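PDB 2QIB: TetR-family transcriptional regulator, which probably binds DNA at cis-regulatory sites and controls transcription there, as TetR-family regulators generally do. Local coordinates for residues A[52-56]-A[57-61]; A[90-93]-A[94-97]; A[166-169]-A[170-173]. All coordinates share one frame; numbering follows the deposited sequence.

Along the chain the three contacts come in series; each is a local one, closed between neighbouring residues, and none crosses another. Interaction 1 (52-61) turns the chain from helix 47-53 into helix 57-75 within the predicted DNA-binding part. Helix 57-75 leads on toward helix 84-101, which holds interaction 2 (90-97), about 30 Å from interaction 1, centre to centre. Interaction 3 (166-173) then ends helix 147-168 and begins the loop toward helix 175-194. Interactions 2 and 3 touch although far apart in sequence: Phe96 CD2 lies 3.8 Å from Trp167 CE3, the two rings meeting edge-to-face, which joins helix 84-101 to helix 147-168.

Interaction 1: residues A[52-56]-A[57-61]; sequences HYFPG and KLSLY
A turn with a small apolar contact beside it joins Phe54, Pro55 and Gly56 to Ser59 and Leu60, at the surface where helix 47-53 gives way to the first turn of helix 57-75. Gly56 holds the N-cap position of the second helix. Its carbonyl oxygen accepts one short bond from a side chain: Ser59 OG stands 2.8 Å from Gly56 O. The hydroxyl meets that oxygen at a C=O...O angle of 135°, tilted from the carbonyl plane. Two weak backbone bonds, from Ser59 N and Leu60 N, reach the same oxygen. The hydroxyl can fold back because OG sits between the backbone N and the carbonyl carbon of its own residue (chi1 69°), which also brings Ser59 OG to 3.3 Å from Pro55 CD and 3.4 Å from Phe54 CB. This is the exit of the helix-turn-helix motif predicted for residues 35-54, so the turn sets the second helix of that motif against the helix that follows it in the TetR-type DNA-binding domain. On the inner side, the Leu60 branch ending in CD1 comes down over one face of the Phe54 ring. Leu60 CD1 lies 3.6 Å from the centroid of the Phe54 ring and only 14° off the normal, a CH-pi contact over the middle of the ring, with the two side chains crossing at about a right angle. Ser59 OG instead lies at the edge of that ring. Phe54 also packs on Ile19, and Leu60 on Ala22 and Ile39, while Lys57 stretches its extended chain away to hydrogen-bond the carbonyl oxygens of Val34 and Pro31.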
# COMPACT_ATOMS: atom_id res chain seq x y z
N HIS A 52 26.53 24.89 -9.08
CA HIS A 52 26.44 26.16 -8.35
C HIS A 52 25.17 26.21 -7.49
O HIS A 52 25.17 26.84 -6.43
CB HIS A 52 26.46 27.34 -9.32
CG HIS A 52 26.57 28.67 -8.64
ND1 HIS A 52 27.75 29.13 -8.10
CD2 HIS A 52 25.64 29.63 -8.40
CE1 HIS A 52 27.55 30.32 -7.56
NE2 HIS A 52 26.28 30.65 -7.73
N TYR A 53 24.11 25.55 -7.96
CA TYR A 53 22.78 25.59 -7.31
C TYR A 53 22.48 24.40 -6.42
O TYR A 53 21.76 24.51 -5.42
CB TYR A 53 21.73 25.73 -8.41
CG TYR A 53 21.78 27.08 -9.07
CD1 TYR A 53 21.07 28.15 -8.52
CD2 TYR A 53 22.52 27.31 -10.24
CE1 TYR A 53 21.09 29.40 -9.10
CE2 TYR A 53 22.57 28.59 -10.82
CZ TYR A 53 21.82 29.62 -10.23
OH TYR A 53 21.81 30.89 -10.74
N PHE A 54 23.03 23.25 -6.79
CA PHE A 54 22.83 22.00 -6.04
C PHE A 54 24.16 21.27 -5.94
O PHE A 54 24.85 21.12 -6.94
CB PHE A 54 21.77 21.15 -6.74
CG PHE A 54 20.44 21.84 -6.83
CD1 PHE A 54 19.53 21.74 -5.78
CD2 PHE A 54 20.14 22.65 -7.92
CE1 PHE A 54 18.32 22.41 -5.83
CE2 PHE A 54 18.93 23.33 -7.99
CZ PHE A 54 18.02 23.21 -6.94
N PRO A 55 24.54 20.83 -4.73
CA PRO A 55 25.87 20.18 -4.56
C PRO A 55 25.96 18.75 -5.09
O PRO A 55 27.06 18.19 -5.18
CB PRO A 55 26.05 20.17 -3.04
CG PRO A 55 24.65 20.11 -2.50
CD PRO A 55 23.84 20.98 -3.44
N GLY A 56 24.83 18.16 -5.47
CA GLY A 56 24.85 16.84 -6.10
C GLY A 56 23.49 16.45 -6.65
O GLY A 56 22.48 17.15 -6.45
N LYS A 57 23.48 15.32 -7.34
CA LYS A 57 22.27 14.82 -7.97
C LYS A 57 21.14 14.60 -6.97
O LYS A 57 20.00 14.97 -7.24
CB LYS A 57 22.60 13.55 -8.74
CG LYS A 57 21.44 12.97 -9.51
CD LYS A 57 21.93 11.76 -10.29
CE LYS A 57 20.74 10.99 -10.81
NZ LYS A 57 21.17 9.87 -11.67
N LEU A 58 21.46 14.04 -5.80
CA LEU A 58 20.41 13.76 -4.81
C LEU A 58 19.69 15.03 -4.33
O LEU A 58 18.46 15.04 -4.19
CB LEU A 58 20.95 12.94 -3.62
CG LEU A 58 19.94 12.61 -2.50
CD1 LEU A 58 18.73 11.78 -3.00
CD2 LEU A 58 20.64 11.93 -1.34
N SER A 59 20.44 16.11 -4.12
CA SER A 59 19.83 17.32 -3.59
C SER A 59 18.86 17.91 -4.63
O SER A 59 17.81 18.42 -4.27
CB SER A 59 20.92 18.33 -3.17
OG SER A 59 21.56 18.80 -4.32
N LEU A 60 19.19 17.78 -5.91
CA LEU A 60 18.32 18.24 -7.00
C LEU A 60 17.09 17.35 -7.12
O LEU A 60 15.96 17.83 -7.27
CB LEU A 60 19.12 18.26 -8.31
CG LEU A 60 18.49 18.96 -9.52
CD1 LEU A 60 17.64 20.23 -9.19
CD2 LEU A 60 19.58 19.31 -10.48
N TYR A 61 17.32 16.04 -7.02
CA TYR A 61 16.20 15.08 -7.01
C TYR A 61 15.25 15.41 -5.87
O TYR A 61 14.04 15.41 -6.06
CB TYR A 61 16.72 13.65 -6.87
CG TYR A 61 15.62 12.60 -6.89
CD1 TYR A 61 15.13 12.08 -8.11
CD2 TYR A 61 15.06 12.13 -5.69
CE1 TYR A 61 14.10 11.13 -8.12
CE2 TYR A 61 14.02 11.18 -5.68
CZ TYR A 61 13.56 10.68 -6.91
OH TYR A 61 12.56 9.72 -6.92

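Interaction 2: residues A[90-93]-A[94-97]; sequences RVMG and RYFD
Met92, a selenomethionine, and Tyr95 lie side by side on the packed flank of helix 84-101, in the all-helical C-terminal domain of the TetR fold, while Arg90 and Arg94 occupy its more open flank. Regular i to i+4 bonding carries both: Tyr95 N reaches Val91 O at 2.8 Å, and Phe96 N reaches Met92 O at 2.9 Å with an N-H...O angle of 171°. On the packed flank the bend of the Met92 chain at chi2 brings SE back beside Tyr95, and chi3 sets CE near Tyr95 CB and CD2. Met92 SE approaches Tyr95 CD2 to 4.0 Å, a Met-aromatic contact; the selenium stands obliquely to the ring, 64° off its normal. Tyr95 is itself secured at its far end, where OH hydrogen-bonds the carbonyl oxygen of Ala160 on helix 147-168, and Met92 packs on Trp156 of that helix. Phe96 is buried too, set among side chains of helix 175-194, with Met92 O in the plane of its ring at the edge, 3.4 Å from Phe96 CD1.

On the more exposed flank, packing between the side chains of 90-93 and 94-97 is sparse, and polar partners outside these segments hold the arginine ends. The Arg94 side chain runs back along the helix, its CG anti to the carbonyl carbon (chi1 -67°) and its chain bent at chi3, and the guanidinium passes over the preceding turn with Arg90 O and Val91 CA beneath one face. Glu78, salt-bridged to both Arg90 NE and Arg94 NH2, probably offsets the like charges, and Arg94 NE also bonds the carbonyl oxygen of Arg75. Between the Val91 and Arg94 side chains the closest approach is Val91 CG2 to Arg94 NH2, 3.7 Å.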
# COMPACT_ATOMS: atom_id res chain seq x y z
N ARG A 90 -13.72 13.74 -7.39
CA ARG A 90 -13.01 14.89 -7.99
C ARG A 90 -11.52 14.88 -7.66
O ARG A 90 -10.64 15.09 -8.52
CB ARG A 90 -13.66 16.21 -7.59
CG ARG A 90 -14.97 16.39 -8.37
CD ARG A 90 -15.60 17.77 -8.13
NE ARG A 90 -16.14 17.92 -6.79
CZ ARG A 90 -17.37 17.58 -6.41
NH1 ARG A 90 -18.23 17.02 -7.27
NH2 ARG A 90 -17.73 17.77 -5.15
N VAL A 91 -11.22 14.61 -6.38
CA VAL A 91 -9.82 14.51 -5.97
C VAL A 91 -9.15 13.32 -6.70
O VAL A 91 -8.00 13.41 -7.15
CB VAL A 91 -9.68 14.31 -4.46
CG1 VAL A 91 -8.18 14.13 -4.10
CG2 VAL A 91 -10.28 15.49 -3.70
N MSE A 92 -9.83 12.18 -6.80
CA MSE A 92 -9.24 11.04 -7.54
C MSE A 92 -8.87 11.40 -9.00
O MSE A 92 -7.87 10.93 -9.51
CB MSE A 92 -10.15 9.81 -7.52
CG MSE A 92 -10.35 9.16 -6.14
SE MSE A 92 -8.64 8.47 -5.46
CE MSE A 92 -8.01 10.06 -4.49
N GLY A 93 -9.69 12.23 -9.66
CA GLY A 93 -9.35 12.70 -11.03
C GLY A 93 -8.02 13.43 -11.04
O GLY A 93 -7.17 13.20 -11.91
N ARG A 94 -7.86 14.35 -10.09
CA ARG A 94 -6.61 15.12 -9.99
C ARG A 94 -5.41 14.23 -9.60
O ARG A 94 -4.29 14.41 -10.10
CB ARG A 94 -6.79 16.26 -8.99
CG ARG A 94 -7.82 17.33 -9.49
CD ARG A 94 -7.66 18.66 -8.74
NE ARG A 94 -8.03 18.54 -7.33
CZ ARG A 94 -9.27 18.65 -6.84
NH1 ARG A 94 -10.35 18.82 -7.64
NH2 ARG A 94 -9.45 18.55 -5.54
N TYR A 95 -5.68 13.25 -8.73
CA TYR A 95 -4.68 12.29 -8.32
C TYR A 95 -4.17 11.48 -9.51
O TYR A 95 -2.97 11.43 -9.76
CB TYR A 95 -5.23 11.40 -7.20
CG TYR A 95 -4.35 10.21 -6.83
CD1 TYR A 95 -3.01 10.39 -6.45
CD2 TYR A 95 -4.88 8.91 -6.83
CE1 TYR A 95 -2.22 9.27 -6.05
CE2 TYR A 95 -4.11 7.80 -6.43
CZ TYR A 95 -2.78 7.98 -6.06
OH TYR A 95 -1.99 6.93 -5.67
N PHE A 96 -5.09 10.92 -10.31
CA PHE A 96 -4.66 10.20 -11.51
C PHE A 96 -4.00 11.09 -12.57
O PHE A 96 -3.09 10.65 -13.27
CB PHE A 96 -5.80 9.36 -12.08
CG PHE A 96 -5.93 8.00 -11.37
CD1 PHE A 96 -6.53 7.90 -10.12
CD2 PHE A 96 -5.42 6.86 -11.96
CE1 PHE A 96 -6.62 6.67 -9.46
CE2 PHE A 96 -5.50 5.59 -11.31
CZ PHE A 96 -6.12 5.51 -10.07
N ASP A 97 -4.46 12.34 -12.66
CA ASP A 97 -3.80 13.31 -13.58
C ASP A 97 -2.34 13.42 -13.14
O ASP A 97 -1.41 13.33 -13.96
CB ASP A 97 -4.44 14.70 -13.41
CG ASP A 97 -5.78 14.84 -14.14
OD1 ASP A 97 -6.17 13.94 -14.93
OD2 ASP A 97 -6.44 15.88 -13.90

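Interaction 3: residues A[166-169]-A[170-173]; sequences LWLD and GRRI
Trp167 O accepts two hydrogen bonds where helix 147-168 runs out into the loop before helix 175-194. Arg171 N donates to Trp167 O at 2.9 Å, lying almost on the extension of the C=O bond although the N-H...O angle is only 133°. A water supplies the second, at 3.2 Å from Trp167 O, and accepts from Ile173 N, so it spans the bend. The backbone turns sharply in between: Asp169 is the centre of an inverse gamma turn, closed by a weak bond from Gly170 N to Leu168 O. Gly170 then takes a positive phi (108°), at which a CB would jam against Asp169 O.

Past this turn, the Arg171 side chain lies obliquely across the Trp167 indole. It is extended from CG to NE, which spreads it over the ring: Arg171 CG makes a CH-pi contact over the five-membered ring of Trp167, 4.3 Å from its centroid, and at the far end Arg171 NH1 comes to 3.7 Å from Trp167 CH2. The guanidinium is turned 36° from the indole plane. Ile173 O meets the indole at its edge, in plane, 3.1 Å from Trp167 CD1. Were Trp167 replaced by an alanine, the aliphatic part of Arg171 would probably lose the surface it lies on and be less restrained, and a gap would probably open beside Phe96.

A second water lies in the guanidinium plane, accepting from Arg171 NE at 2.9 Å and donating to Leu168 O. Beyond the loop, Arg172 salt-bridges Glu150 of the second subunit. The Arg171 charge at the rim of the indole is probably offset by Asp100, whose salt bridge with Arg171 NH2 also ties the helix end to helix 84-101.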
# COMPACT_ATOMS: atom_id res chain seq x y z
N LEU A 166 -0.28 0.04 -9.85
CA LEU A 166 -0.66 -1.10 -10.66
C LEU A 166 -1.26 -0.61 -11.98
O LEU A 166 -1.08 -1.27 -13.02
CB LEU A 166 -1.65 -2.01 -9.89
CG LEU A 166 -0.97 -2.74 -8.71
CD1 LEU A 166 -2.02 -3.26 -7.69
CD2 LEU A 166 -0.06 -3.92 -9.24
N TRP A 167 -1.97 0.53 -11.93
CA TRP A 167 -2.57 1.12 -13.14
C TRP A 167 -1.46 1.46 -14.14
O TRP A 167 -1.53 1.06 -15.32
CB TRP A 167 -3.41 2.34 -12.81
CG TRP A 167 -3.82 3.10 -14.04
CD1 TRP A 167 -4.66 2.68 -15.05
CD2 TRP A 167 -3.35 4.40 -14.41
NE1 TRP A 167 -4.78 3.69 -16.01
CE2 TRP A 167 -3.98 4.74 -15.64
CE3 TRP A 167 -2.50 5.33 -13.79
CZ2 TRP A 167 -3.75 5.99 -16.27
CZ3 TRP A 167 -2.26 6.56 -14.41
CH2 TRP A 167 -2.90 6.88 -15.63
N LEU A 168 -0.40 2.08 -13.65
CA LEU A 168 0.73 2.51 -14.51
C LEU A 168 1.42 1.36 -15.24
O LEU A 168 2.02 1.57 -16.33
CB LEU A 168 1.74 3.28 -13.70
CG LEU A 168 1.38 4.71 -13.29
CD1 LEU A 168 2.45 5.21 -12.34
CD2 LEU A 168 1.30 5.63 -14.52
N ASP A 169 1.37 0.17 -14.67
CA ASP A 169 2.01 -0.99 -15.28
C ASP A 169 1.11 -1.56 -16.39
O ASP A 169 0.44 -2.59 -16.21
CB ASP A 169 2.33 -2.04 -14.22
CG ASP A 169 3.20 -3.16 -14.76
OD1 ASP A 169 3.66 -3.06 -15.93
OD2 ASP A 169 3.39 -4.15 -14.02
N GLY A 170 1.08 -0.88 -17.54
CA GLY A 170 0.35 -1.37 -18.70
C GLY A 170 -0.92 -0.60 -19.04
O GLY A 170 -1.41 -0.70 -20.16
N ARG A 171 -1.45 0.16 -18.07
CA ARG A 171 -2.71 0.89 -18.26
C ARG A 171 -3.78 0.02 -18.93
O ARG A 171 -4.48 0.44 -19.86
CB ARG A 171 -2.45 2.20 -19.03
CG ARG A 171 -1.46 3.13 -18.34
CD ARG A 171 -1.40 4.51 -19.02
NE ARG A 171 -0.32 5.30 -18.42
CZ ARG A 171 -0.25 6.63 -18.41
NH1 ARG A 171 -1.23 7.35 -18.95
NH2 ARG A 171 0.79 7.23 -17.84
N ARG A 172 -3.93 -1.20 -18.42
CA ARG A 172 -4.86 -2.14 -19.05
C ARG A 172 -6.29 -1.91 -18.60
O ARG A 172 -7.21 -2.50 -19.16
CB ARG A 172 -4.46 -3.57 -18.73
CG ARG A 172 -3.34 -4.12 -19.64
CD ARG A 172 -3.10 -5.60 -19.34
NE ARG A 172 -2.57 -5.75 -17.99
CZ ARG A 172 -2.55 -6.88 -17.29
NH1 ARG A 172 -3.04 -8.01 -17.82
NH2 ARG A 172 -2.03 -6.88 -16.06
N ILE A 173 -6.47 -1.07 -17.59
CA ILE A 173 -7.81 -0.71 -17.07
C ILE A 173 -7.92 0.80 -17.14
O ILE A 173 -7.00 1.48 -16.70
CB ILE A 173 -7.95 -1.17 -15.60
CG1 ILE A 173 -7.61 -2.67 -15.47
CG2 ILE A 173 -9.34 -0.78 -15.04
CD1 ILE A 173 -7.43 -3.15 -14.06
O HOH W 1 -4.22 -0.67 -15.78
O HOH W 2 2.07 3.89 -17.76
O HOH W 3 0.28 -5.37 -15.57